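Long-range contact in restriction endonuclease Hpy99I (Helicobacter pylori, PDB 3FC3), which probably cleaves double-stranded DNA at a specific recognition sequence as a zinc-binding restriction endonuclease of the His-Me finger type: residues A[37-42]-A[53-58]. Residues are numbered along the deposited sequence; the frame is centred on the assembly and turned at random.
Sequences AVNGKS and LKRVDF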
ATOM      1  N   ALA A  37      16.356 -17.545 -26.714  1.00 16.70           N
ATOM      2  CA  ALA A  37      17.231 -17.868 -27.846  1.00 17.84           C
ATOM      3  C   ALA A  37      16.400 -18.628 -28.884  1.00 18.61           C
ATOM      4  O   ALA A  37      15.378 -19.214 -28.551  1.00 19.47           O
ATOM      5  CB  ALA A  37      18.452 -18.727 -27.394  1.00 16.26           C
ATOM      6  N   VAL A  38      16.828 -18.576 -30.137  1.00 20.14           N
ATOM      7  CA  VAL A  38      16.165 -19.278 -31.219  1.00 22.28           C
ATOM      8  C   VAL A  38      17.196 -20.077 -31.977  1.00 23.77           C
ATOM      9  O   VAL A  38      18.301 -19.582 -32.245  1.00 22.64           O
ATOM     10  CB  VAL A  38      15.486 -18.297 -32.189  1.00 21.76           C
ATOM     11  CG1 VAL A  38      14.826 -19.051 -33.349  1.00 25.44           C
ATOM     12  CG2 VAL A  38      14.464 -17.427 -31.441  1.00 23.77           C
ATOM     13  N   ASN A  39      16.837 -21.325 -32.278  1.00 26.75           N
ATOM     14  CA  ASN A  39      17.691 -22.283 -33.018  1.00 28.85           C
ATOM     15  C   ASN A  39      16.877 -23.065 -34.066  1.00 29.74           C
ATOM     16  O   ASN A  39      16.218 -24.056 -33.717  1.00 30.77           O
ATOM     17  CB  ASN A  39      18.267 -23.304 -32.032  1.00 29.67           C
ATOM     18  CG  ASN A  39      19.337 -22.723 -31.126  1.00 32.11           C
ATOM     19  OD1 ASN A  39      19.120 -22.509 -29.924  1.00 35.47           O
ATOM     20  ND2 ASN A  39      20.507 -22.471 -31.695  1.00 35.33           N
ATOM     21  N   GLY A  40      16.914 -22.661 -35.333  1.00 30.74           N
ATOM     22  CA  GLY A  40      16.012 -23.251 -36.339  1.00 30.88           C
ATOM     23  C   GLY A  40      14.558 -23.126 -35.897  1.00 31.30           C
ATOM     24  O   GLY A  40      14.071 -22.002 -35.626  1.00 31.89           O
ATOM     25  N   LYS A  41      13.867 -24.255 -35.742  1.00 30.48           N
ATOM     26  CA  LYS A  41      12.493 -24.220 -35.232  1.00 30.46           C
ATOM     27  C   LYS A  41      12.320 -24.735 -33.788  1.00 28.76           C
ATOM     28  O   LYS A  41      11.309 -25.359 -33.450  1.00 29.27           O
ATOM     29  CB  LYS A  41      11.548 -24.938 -36.203  1.00 31.00           C
ATOM     30  CG  LYS A  41      11.346 -24.150 -37.517  1.00 33.72           C
ATOM     31  CD  LYS A  41       9.997 -24.425 -38.172  1.00 36.83           C
ATOM     32  CE  LYS A  41       9.855 -23.637 -39.474  1.00 39.12           C
ATOM     33  NZ  LYS A  41       8.694 -24.120 -40.306  1.00 41.45           N
ATOM     34  N   SER A  42      13.312 -24.486 -32.948  1.00 26.48           N
ATOM     35  CA  SER A  42      13.110 -24.577 -31.500  1.00 25.47           C
ATOM     36  C   SER A  42      13.603 -23.301 -30.847  1.00 23.62           C
ATOM     37  O   SER A  42      14.413 -22.562 -31.417  1.00 22.80           O
ATOM     38  CB  SER A  42      13.769 -25.807 -30.877  1.00 26.07           C
ATOM     39  OG  SER A  42      15.161 -25.673 -30.801  1.00 28.56           O
ATOM     40  N   LEU A  53      14.062 -22.304 -17.678  1.00 23.39           N
ATOM     41  CA  LEU A  53      14.464 -22.115 -19.085  1.00 24.69           C
ATOM     42  C   LEU A  53      14.442 -23.480 -19.781  1.00 25.17           C
ATOM     43  O   LEU A  53      15.137 -24.412 -19.356  1.00 25.54           O
ATOM     44  CB  LEU A  53      15.853 -21.440 -19.199  1.00 26.10           C
ATOM     45  CG  LEU A  53      15.948 -20.134 -20.009  1.00 28.40           C
ATOM     46  CD1 LEU A  53      17.345 -19.519 -19.918  1.00 34.40           C
ATOM     47  CD2 LEU A  53      15.614 -20.347 -21.429  1.00 30.41           C
ATOM     48  N   LYS A  54      13.639 -23.610 -20.840  1.00 23.73           N
ATOM     49  CA  LYS A  54      13.452 -24.890 -21.520  1.00 24.27           C
ATOM     50  C   LYS A  54      13.603 -24.765 -23.015  1.00 23.65           C
ATOM     51  O   LYS A  54      13.246 -23.739 -23.585  1.00 23.34           O
ATOM     52  CB  LYS A  54      12.054 -25.425 -21.242  1.00 24.82           C
ATOM     53  CG  LYS A  54      11.895 -25.923 -19.814  1.00 28.38           C
ATOM     54  CD  LYS A  54      10.472 -26.347 -19.513  1.00 29.81           C
ATOM     55  CE  LYS A  54      10.128 -27.668 -20.157  1.00 30.69           C
ATOM     56  NZ  LYS A  54      10.675 -28.846 -19.438  1.00 31.30           N
ATOM     57  N   ARG A  55      14.112 -25.825 -23.645  1.00 23.58           N
ATOM     58  CA  ARG A  55      14.155 -25.889 -25.087  1.00 23.92           C
ATOM     59  C   ARG A  55      12.813 -26.431 -25.544  1.00 23.54           C
ATOM     60  O   ARG A  55      12.419 -27.519 -25.125  1.00 23.44           O
ATOM     61  CB  ARG A  55      15.295 -26.778 -25.597  1.00 24.42           C
ATOM     62  CG  ARG A  55      15.516 -26.551 -27.062  1.00 28.68           C
ATOM     63  CD  ARG A  55      16.655 -27.348 -27.661  1.00 34.49           C
ATOM     64  NE  ARG A  55      17.973 -26.686 -27.717  1.00 40.52           N
ATOM     65  CZ  ARG A  55      18.233 -25.423 -28.089  1.00 44.15           C
ATOM     66  NH1 ARG A  55      17.277 -24.569 -28.481  1.00 44.95           N
ATOM     67  NH2 ARG A  55      19.502 -25.010 -28.077  1.00 46.66           N
ATOM     68  N   VAL A  56      12.134 -25.696 -26.424  1.00 22.71           N
ATOM     69  CA  VAL A  56      10.777 -26.045 -26.870  1.00 22.44           C
ATOM     70  C   VAL A  56      10.636 -25.901 -28.388  1.00 22.04           C
ATOM     71  O   VAL A  56      11.054 -24.910 -28.958  1.00 20.88           O
ATOM     72  CB  VAL A  56       9.733 -25.125 -26.210  1.00 22.37           C
ATOM     73  CG1 VAL A  56       8.302 -25.622 -26.544  1.00 23.35           C
ATOM     74  CG2 VAL A  56       9.959 -25.039 -24.684  1.00 23.32           C
ATOM     75  N   ASP A  57      10.047 -26.906 -29.027  0.50 21.94           N
ATOM     76  CA  ASP A  57       9.750 -26.817 -30.454  0.50 22.45           C
ATOM     77  C   ASP A  57       8.687 -25.753 -30.711  0.50 22.20           C
ATOM     78  O   ASP A  57       7.765 -25.584 -29.906  0.50 21.45           O
ATOM     79  CB  ASP A  57       9.269 -28.167 -30.983  0.50 23.06           C
ATOM     80  CG  ASP A  57      10.411 -29.145 -31.214  0.50 25.49           C
ATOM     81  OD1 ASP A  57      10.569 -30.073 -30.396  0.50 29.38           O
ATOM     82  OD2 ASP A  57      11.145 -28.991 -32.214  0.50 29.36           O
ATOM     83  N   PHE A  58       8.797 -25.053 -31.842  1.00 21.84           N
ATOM     84  CA  PHE A  58       7.866 -23.988 -32.167  1.00 22.45           C
ATOM     85  C   PHE A  58       6.429 -24.491 -32.183  1.00 21.89           C
ATOM     86  O   PHE A  58       5.514 -23.758 -31.836  1.00 21.76           O
ATOM     87  CB  PHE A  58       8.191 -23.390 -33.549  1.00 23.12           C
ATOM     88  CG  PHE A  58       9.333 -22.385 -33.562  1.00 24.75           C
ATOM     89  CD1 PHE A  58      10.247 -22.280 -32.536  1.00 25.87           C
ATOM     90  CD2 PHE A  58       9.482 -21.544 -34.665  1.00 27.77           C
ATOM     91  CE1 PHE A  58      11.290 -21.339 -32.597  1.00 27.02           C
ATOM     92  CE2 PHE A  58      10.514 -20.614 -34.733  1.00 27.36           C
ATOM     93  CZ  PHE A  58      11.422 -20.517 -33.689  1.00 27.86           C
TER
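Lys41 CA and C sit over one face of the Phe58 ring, CA 3.8 Å from its centroid and 3° off the normal, a CH-pi contact. The same two residues share a backbone hydrogen bond, Phe58 N to Lys41 O, 3.0 Å long and fairly straight at 164°. Val38 CG1 reaches the ring edge at Phe58 CZ (3.7 Å), placed there by a first torsion that sets CG1 anti to the backbone N (178°). Beside Ser42, Arg55 holds Asn39 OD1 end-on with NH1 and NH2, each 3.1 Å away and both from one face of the amide plane, which stands almost perpendicular to the guanidinium. A bend at chi3 of Arg55 turns NH1 also toward Ser42 OG, a weak bond of 3.3 Å. Behind these contacts, a type II' turn from Asn39 to Ser42 joins strands 32-39 and 42-47, and Ser42 pairs antiparallel with Asp57 at a non-hydrogen-bonded position. Strand 52-57 lies next to strand 42-47 at the sheet edge within this chain's SH3-like domain, the contact's nearest atom about 24 Å from the bound nucleic acid. Because the acceptor is a neutral amide oxygen, Arg55 and Asn39 form charge-assisted hydrogen bonds and not a salt bridge, and the guanidinium probably polarises the amide carbonyl.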